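Local coordinates for protein putative glycoside hydrolase (Bacteroides thetaiotaomicron VPI-5482, PDB 3HBZ) that binds calcium and may take part in carbohydrate metabolism, perhaps as a glycoside hydrolase, at residues M173-G185 with A309-G323. Residues are numbered along the deposited sequence; the frame is centred on the assembly and turned at random.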
HETATM    1  N   MSE A 173       6.749   1.597 -22.466  1.00 25.80           N
HETATM    2  CA  MSE A 173       7.279   0.671 -21.461  1.00 24.63           C
HETATM    3  C   MSE A 173       6.479  -0.639 -21.448  1.00 27.45           C
HETATM    4  O   MSE A 173       6.714  -1.513 -20.599  1.00 29.53           O
HETATM    5  CB  MSE A 173       7.250   1.292 -20.045  1.00 21.22           C
HETATM    6  CG  MSE A 173       8.104   2.545 -19.870  1.00 26.59           C
HETATM    7 SE   MSE A 173       9.956   2.249 -20.291  0.75 21.95          SE
HETATM    8  CE  MSE A 173      10.351   1.067 -18.823  1.00 33.19           C
ATOM      9  N   GLY A 174       5.502  -0.782 -22.337  1.00 25.55           N
ATOM     10  CA  GLY A 174       4.676  -1.992 -22.337  1.00 22.82           C
ATOM     11  C   GLY A 174       3.663  -1.971 -21.217  1.00 24.48           C
ATOM     12  O   GLY A 174       3.176  -3.021 -20.838  1.00 21.31           O
HETATM   13  N   MSE A 175       3.384  -0.776 -20.661  1.00 21.29           N
HETATM   14  CA  MSE A 175       2.445  -0.592 -19.556  1.00 25.17           C
HETATM   15  C   MSE A 175       1.351   0.442 -19.918  1.00 24.41           C
HETATM   16  O   MSE A 175       1.321   1.518 -19.362  1.00 23.17           O
HETATM   17  CB  MSE A 175       3.261  -0.144 -18.344  1.00 24.04           C
HETATM   18  CG  MSE A 175       4.297  -1.177 -17.888  1.00 29.79           C
HETATM   19 SE   MSE A 175       5.425  -0.515 -16.439  0.75 21.82          SE
HETATM   20  CE  MSE A 175       4.015  -0.141 -15.123  1.00 23.89           C
ATOM     21  N   PRO A 176       0.449   0.101 -20.858  1.00 24.13           N
ATOM     22  CA  PRO A 176      -0.444   1.120 -21.467  1.00 25.76           C
ATOM     23  C   PRO A 176      -1.604   1.621 -20.609  1.00 24.98           C
ATOM     24  O   PRO A 176      -2.163   2.678 -20.908  1.00 25.29           O
ATOM     25  CB  PRO A 176      -0.957   0.440 -22.735  1.00 25.53           C
ATOM     26  CG  PRO A 176      -0.851  -1.089 -22.419  1.00 26.30           C
ATOM     27  CD  PRO A 176       0.279  -1.241 -21.443  1.00 27.28           C
ATOM     28  N   ILE A 177      -1.916   0.946 -19.522  1.00 26.29           N
ATOM     29  CA  ILE A 177      -2.977   1.385 -18.617  1.00 25.03           C
ATOM     30  C   ILE A 177      -2.521   1.174 -17.184  1.00 25.58           C
ATOM     31  O   ILE A 177      -1.540   0.460 -16.941  1.00 26.91           O
ATOM     32  CB  ILE A 177      -4.307   0.626 -18.845  1.00 25.59           C
ATOM     33  CG1 ILE A 177      -4.135  -0.852 -18.520  1.00 26.51           C
ATOM     34  CG2 ILE A 177      -4.893   0.856 -20.322  1.00 19.34           C
ATOM     35  CD1 ILE A 177      -5.479  -1.667 -18.499  1.00 24.57           C
ATOM     36  N   ALA A 178      -3.199   1.844 -16.249  1.00 25.08           N
ATOM     37  CA  ALA A 178      -2.923   1.741 -14.834  1.00 24.01           C
ATOM     38  C   ALA A 178      -4.234   1.557 -14.074  1.00 25.83           C
ATOM     39  O   ALA A 178      -5.075   2.467 -14.029  1.00 26.47           O
ATOM     40  CB  ALA A 178      -2.207   3.070 -14.333  1.00 18.77           C
ATOM     41  N   ALA A 179      -4.420   0.399 -13.469  1.00 22.81           N
ATOM     42  CA  ALA A 179      -5.589   0.165 -12.670  1.00 22.63           C
ATOM     43  C   ALA A 179      -5.535   1.004 -11.429  1.00 25.05           C
ATOM     44  O   ALA A 179      -4.475   1.216 -10.889  1.00 24.50           O
ATOM     45  CB  ALA A 179      -5.716  -1.354 -12.246  1.00 21.35           C
ATOM     46  N   GLY A 180      -6.680   1.460 -10.949  1.00 24.53           N
ATOM     47  CA  GLY A 180      -6.714   2.074  -9.625  1.00 24.93           C
ATOM     48  C   GLY A 180      -6.670   0.952  -8.604  1.00 23.88           C
ATOM     49  O   GLY A 180      -7.486   0.005  -8.651  1.00 24.88           O
ATOM     50  N   ASN A 181      -5.762   1.060  -7.664  1.00 24.50           N
ATOM     51  CA  ASN A 181      -5.697   0.130  -6.556  1.00 23.66           C
ATOM     52  C   ASN A 181      -5.470   0.778  -5.183  1.00 26.54           C
ATOM     53  O   ASN A 181      -5.114   1.960  -5.040  1.00 29.24           O
ATOM     54  CB  ASN A 181      -4.630  -0.950  -6.826  1.00 23.32           C
ATOM     55  CG  ASN A 181      -3.257  -0.363  -7.011  1.00 27.61           C
ATOM     56  OD1 ASN A 181      -3.064   0.861  -6.988  1.00 29.71           O
ATOM     57  ND2 ASN A 181      -2.295  -1.228  -7.178  1.00 26.19           N
ATOM     58  N   LEU A 182      -5.702  -0.028  -4.157  1.00 26.86           N
ATOM     59  CA  LEU A 182      -5.386   0.365  -2.810  1.00 24.96           C
ATOM     60  C   LEU A 182      -5.155  -0.920  -2.074  1.00 25.03           C
ATOM     61  O   LEU A 182      -5.939  -1.879  -2.236  1.00 26.32           O
ATOM     62  CB  LEU A 182      -6.520   1.142  -2.136  1.00 24.37           C
ATOM     63  CG  LEU A 182      -6.152   1.898  -0.861  1.00 25.27           C
ATOM     64  CD1 LEU A 182      -5.455   3.228  -1.294  1.00 25.56           C
ATOM     65  CD2 LEU A 182      -7.415   2.156   0.069  1.00 20.60           C
ATOM     66  N   PHE A 183      -4.121  -0.940  -1.239  1.00 23.40           N
ATOM     67  CA  PHE A 183      -3.842  -2.128  -0.474  1.00 27.28           C
ATOM     68  C   PHE A 183      -3.081  -1.895   0.822  1.00 25.00           C
ATOM     69  O   PHE A 183      -2.417  -0.895   1.004  1.00 23.64           O
ATOM     70  CB  PHE A 183      -3.074  -3.141  -1.357  1.00 25.30           C
ATOM     71  CG  PHE A 183      -1.789  -2.583  -1.973  1.00 26.30           C
ATOM     72  CD1 PHE A 183      -1.807  -1.847  -3.150  1.00 22.99           C
ATOM     73  CD2 PHE A 183      -0.585  -2.787  -1.371  1.00 23.46           C
ATOM     74  CE1 PHE A 183      -0.669  -1.355  -3.707  1.00 25.68           C
ATOM     75  CE2 PHE A 183       0.566  -2.289  -1.915  1.00 26.76           C
ATOM     76  CZ  PHE A 183       0.535  -1.575  -3.097  1.00 25.34           C
ATOM     77  N   ILE A 184      -3.174  -2.873   1.702  1.00 24.57           N
ATOM     78  CA  ILE A 184      -2.365  -2.918   2.897  1.00 23.88           C
ATOM     79  C   ILE A 184      -0.979  -3.450   2.534  1.00 24.50           C
ATOM     80  O   ILE A 184      -0.829  -4.529   1.980  1.00 25.01           O
ATOM     81  CB  ILE A 184      -2.994  -3.756   3.987  1.00 23.45           C
ATOM     82  CG1 ILE A 184      -4.272  -3.070   4.506  1.00 23.46           C
ATOM     83  CG2 ILE A 184      -1.941  -4.016   5.205  1.00 22.63           C
ATOM     84  CD1 ILE A 184      -5.035  -3.953   5.503  1.00 26.29           C
ATOM     85  N   GLY A 185       0.046  -2.698   2.890  1.00 25.32           N
ATOM     86  CA  GLY A 185       1.409  -3.036   2.427  1.00 24.69           C
ATOM     87  C   GLY A 185       2.181  -1.775   2.047  1.00 28.20           C
ATOM     88  O   GLY A 185       1.976  -0.696   2.626  1.00 24.38           O
ATOM     89  N   ALA A 309      -3.164  -8.932   4.051  1.00 23.49           N
ATOM     90  CA  ALA A 309      -3.372  -7.863   3.074  1.00 24.69           C
ATOM     91  C   ALA A 309      -4.823  -7.816   2.633  1.00 26.75           C
ATOM     92  O   ALA A 309      -5.481  -8.864   2.493  1.00 25.74           O
ATOM     93  CB  ALA A 309      -2.470  -8.072   1.821  1.00 24.99           C
ATOM     94  N   ILE A 310      -5.296  -6.604   2.362  1.00 23.17           N
ATOM     95  CA  ILE A 310      -6.582  -6.331   1.733  1.00 23.52           C
ATOM     96  C   ILE A 310      -6.236  -5.561   0.472  1.00 24.09           C
ATOM     97  O   ILE A 310      -5.391  -4.638   0.503  1.00 25.29           O
ATOM     98  CB  ILE A 310      -7.501  -5.479   2.624  1.00 24.21           C
ATOM     99  CG1 ILE A 310      -7.928  -6.246   3.882  1.00 21.99           C
ATOM    100  CG2 ILE A 310      -8.770  -4.960   1.841  1.00 25.50           C
ATOM    101  CD1 ILE A 310      -8.460  -5.332   4.989  1.00 22.96           C
ATOM    102  N   VAL A 311      -6.868  -5.943  -0.627  1.00 24.29           N
ATOM    103  CA  VAL A 311      -6.609  -5.337  -1.928  1.00 24.69           C
ATOM    104  C   VAL A 311      -7.910  -5.052  -2.681  1.00 24.48           C
ATOM    105  O   VAL A 311      -8.817  -5.936  -2.752  1.00 25.70           O
ATOM    106  CB  VAL A 311      -5.774  -6.283  -2.814  1.00 28.79           C
ATOM    107  CG1 VAL A 311      -5.442  -5.560  -4.132  1.00 24.68           C
ATOM    108  CG2 VAL A 311      -4.510  -6.771  -2.078  1.00 24.18           C
ATOM    109  N   PHE A 312      -7.992  -3.827  -3.208  1.00 25.69           N
ATOM    110  CA  PHE A 312      -9.041  -3.357  -4.104  1.00 25.33           C
ATOM    111  C   PHE A 312      -8.418  -2.930  -5.421  1.00 23.49           C
ATOM    112  O   PHE A 312      -7.368  -2.282  -5.424  1.00 26.16           O
ATOM    113  CB  PHE A 312      -9.755  -2.149  -3.542  1.00 25.19           C
ATOM    114  CG  PHE A 312     -10.225  -2.316  -2.123  1.00 25.70           C
ATOM    115  CD1 PHE A 312     -11.402  -2.985  -1.869  1.00 26.37           C
ATOM    116  CD2 PHE A 312      -9.519  -1.766  -1.084  1.00 29.10           C
ATOM    117  CE1 PHE A 312     -11.855  -3.155  -0.581  1.00 26.52           C
ATOM    118  CE2 PHE A 312      -9.967  -1.911   0.241  1.00 28.48           C
ATOM    119  CZ  PHE A 312     -11.124  -2.601   0.479  1.00 27.39           C
ATOM    120  N   THR A 313      -9.057  -3.284  -6.525  1.00 24.01           N
ATOM    121  CA  THR A 313      -8.632  -2.791  -7.848  1.00 24.07           C
ATOM    122  C   THR A 313      -9.820  -2.634  -8.816  1.00 21.93           C
ATOM    123  O   THR A 313     -10.743  -3.459  -8.848  1.00 25.25           O
ATOM    124  CB  THR A 313      -7.534  -3.652  -8.470  1.00 24.20           C
ATOM    125  OG1 THR A 313      -7.204  -3.088  -9.754  1.00 26.22           O
ATOM    126  CG2 THR A 313      -8.011  -5.115  -8.692  1.00 25.38           C
ATOM    127  N   SER A 314      -9.771  -1.587  -9.629  1.00 22.75           N
ATOM    128  CA  SER A 314     -10.809  -1.271 -10.591  1.00 24.18           C
ATOM    129  C   SER A 314     -10.768  -2.194 -11.824  1.00 24.33           C
ATOM    130  O   SER A 314     -11.698  -2.205 -12.603  1.00 24.84           O
ATOM    131  CB  SER A 314     -10.711   0.199 -11.000  1.00 25.06           C
ATOM    132  OG  SER A 314      -9.454   0.514 -11.603  1.00 24.03           O
ATOM    133  N   SER A 315      -9.677  -2.932 -12.012  1.00 22.46           N
ATOM    134  CA  SER A 315      -9.509  -3.819 -13.180  1.00 20.22           C
ATOM    135  C   SER A 315      -8.809  -5.117 -12.739  1.00 23.72           C
ATOM    136  O   SER A 315      -7.638  -5.131 -12.396  1.00 21.77           O
ATOM    137  CB  SER A 315      -8.688  -3.141 -14.268  1.00 26.97           C
ATOM    138  OG  SER A 315      -9.424  -2.132 -14.935  1.00 22.24           O
ATOM    139  N   LEU A 316      -9.567  -6.198 -12.746  1.00 27.36           N
ATOM    140  CA  LEU A 316      -9.151  -7.465 -12.221  1.00 26.86           C
ATOM    141  C   LEU A 316      -7.805  -7.901 -12.791  1.00 24.40           C
ATOM    142  O   LEU A 316      -6.994  -8.423 -12.055  1.00 24.20           O
ATOM    143  CB  LEU A 316     -10.203  -8.537 -12.497  1.00 25.35           C
ATOM    144  CG  LEU A 316      -9.859  -9.862 -11.741  1.00 35.07           C
ATOM    145  CD1 LEU A 316     -11.030 -10.515 -11.028  1.00 32.49           C
ATOM    146  CD2 LEU A 316      -9.197 -10.830 -12.671  1.00 37.88           C
ATOM    147  N   GLU A 317      -7.592  -7.718 -14.090  1.00 24.41           N
ATOM    148  CA  GLU A 317      -6.326  -8.076 -14.712  1.00 25.86           C
ATOM    149  C   GLU A 317      -5.523  -6.843 -15.110  1.00 28.06           C
ATOM    150  O   GLU A 317      -4.667  -6.866 -16.053  1.00 24.09           O
ATOM    151  CB  GLU A 317      -6.592  -8.845 -15.985  1.00 27.68           C
ATOM    152  CG  GLU A 317      -7.264 -10.142 -15.813  1.00 33.03           C
ATOM    153  CD  GLU A 317      -7.447 -10.773 -17.187  1.00 43.21           C
ATOM    154  OE1 GLU A 317      -6.412 -11.094 -17.806  1.00 47.18           O
ATOM    155  OE2 GLU A 317      -8.606 -10.848 -17.667  1.00 60.08           O
ATOM    156  N   GLY A 318      -5.808  -5.747 -14.448  1.00 25.20           N
ATOM    157  CA  GLY A 318      -5.085  -4.514 -14.769  1.00 30.27           C
ATOM    158  C   GLY A 318      -3.611  -4.557 -14.502  1.00 29.23           C
ATOM    159  O   GLY A 318      -2.842  -3.852 -15.153  1.00 29.75           O
ATOM    160  N   ASP A 319      -3.216  -5.397 -13.556  1.00 27.64           N
ATOM    161  CA  ASP A 319      -1.825  -5.579 -13.223  1.00 26.79           C
ATOM    162  C   ASP A 319      -1.015  -6.234 -14.356  1.00 26.64           C
ATOM    163  O   ASP A 319       0.216  -6.124 -14.384  1.00 28.30           O
ATOM    164  CB  ASP A 319      -1.687  -6.328 -11.869  1.00 27.85           C
ATOM    165  CG  ASP A 319      -2.237  -7.758 -11.892  1.00 29.35           C
ATOM    166  OD1 ASP A 319      -2.745  -8.215 -12.935  1.00 30.99           O
ATOM    167  OD2 ASP A 319      -2.152  -8.424 -10.821  1.00 33.10           O
ATOM    168  N   HIS A 320      -1.715  -6.904 -15.278  1.00 26.32           N
ATOM    169  CA  HIS A 320      -1.147  -7.375 -16.534  1.00 25.06           C
ATOM    170  C   HIS A 320      -1.620  -6.525 -17.744  1.00 28.59           C
ATOM    171  O   HIS A 320      -1.607  -7.004 -18.859  1.00 26.68           O
ATOM    172  CB  HIS A 320      -1.540  -8.851 -16.757  1.00 24.90           C
ATOM    173  CG  HIS A 320      -0.866  -9.793 -15.814  1.00 28.11           C
ATOM    174  ND1 HIS A 320      -1.230  -9.910 -14.482  1.00 37.94           N
ATOM    175  CD2 HIS A 320       0.215 -10.597 -15.979  1.00 34.02           C
ATOM    176  CE1 HIS A 320      -0.446 -10.802 -13.888  1.00 32.69           C
ATOM    177  NE2 HIS A 320       0.448 -11.217 -14.767  1.00 41.05           N
ATOM    178  N   PHE A 321      -2.088  -5.300 -17.502  1.00 25.62           N
ATOM    179  CA  PHE A 321      -2.515  -4.375 -18.568  1.00 25.51           C
ATOM    180  C   PHE A 321      -3.697  -4.842 -19.412  1.00 25.84           C
ATOM    181  O   PHE A 321      -3.829  -4.503 -20.571  1.00 26.29           O
ATOM    182  CB  PHE A 321      -1.269  -3.910 -19.374  1.00 25.64           C
ATOM    183  CG  PHE A 321      -0.108  -3.646 -18.453  1.00 21.54           C
ATOM    184  CD1 PHE A 321      -0.153  -2.574 -17.586  1.00 23.58           C
ATOM    185  CD2 PHE A 321       0.905  -4.588 -18.293  1.00 28.43           C
ATOM    186  CE1 PHE A 321       0.848  -2.399 -16.626  1.00 25.10           C
ATOM    187  CE2 PHE A 321       1.862  -4.437 -17.310  1.00 22.43           C
ATOM    188  CZ  PHE A 321       1.864  -3.336 -16.511  1.00 22.47           C
ATOM    189  N   ASN A 322      -4.579  -5.598 -18.787  1.00 26.12           N
ATOM    190  CA  ASN A 322      -5.829  -5.974 -19.393  1.00 27.86           C
ATOM    191  C   ASN A 322      -6.963  -5.341 -18.638  1.00 25.95           C
ATOM    192  O   ASN A 322      -7.171  -5.630 -17.448  1.00 27.83           O
ATOM    193  CB  ASN A 322      -5.949  -7.489 -19.392  1.00 27.94           C
ATOM    194  CG  ASN A 322      -4.814  -8.132 -20.124  1.00 32.50           C
ATOM    195  OD1 ASN A 322      -4.207  -7.524 -20.994  1.00 34.17           O
ATOM    196  ND2 ASN A 322      -4.509  -9.360 -19.771  1.00 31.60           N
ATOM    197  N   GLY A 323      -7.736  -4.510 -19.319  1.00 24.67           N
ATOM    198  CA  GLY A 323      -8.735  -3.693 -18.602  1.00 27.23           C
ATOM    199  C   GLY A 323      -9.310  -2.615 -19.473  1.00 26.74           C
ATOM    200  O   GLY A 323      -8.904  -2.470 -20.607  1.00 24.18           O
TER
HETATM  201  O   HOH W   1      -2.129  -1.567 -13.580  1.00 24.57           O
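The ring of Phe321 lies against the chain at 174-177. Selenomethionine Met175 brings its CA over one ring face, a CH-pi contact 3.9 Å from the centroid, and its CG packs 3.5 Å from Phe321 CZ. Gly174 O sits over the same face, whereas Ile177 O meets the ring edge in plane, 3.4 Å from Phe321 CD1. Pro176 CD packs against Phe321 CB, and Ile177, with CG1 between its backbone N and carbonyl carbon (chi1 64°), packs along the backbone from Phe321 to Gly323. Without the ring, as with an alanine here, Met175 CA and CG would probably lose their apolar partner and Ile177 O its C-H edge, opening a gap beside 174-177. Asp319 O lies over the other ring face.

Farther along, one water accepts from Ala179 N and donates to Gly318 O, the end of the type I turn Ser315-Gly318. Ser314 grips Gly180 twice: OG accepts from Gly180 N (3.0 Å) and N donates to Gly180 O. Thr163 of strand 158-165, which flanks 177-183 in this beta-rich domain, also bonds Ser314 OG. Strands 181-183 and 309-313 continue antiparallel, Leu182 and Phe312 exchanging both backbone bonds; Phe312 N to Leu182 O is nearly straight (172°). The Phe312 side chain lies about 9 Å from that of calcium ligand Asp332. Ile184 CD1 meets Ile310 CD1 at 3.7 Å. Alternate residues thus bond across the pair while Asn181 O turns outward to Thr147; an aromatic ring, one water and a serine hydroxyl link 174-180 to 314-323.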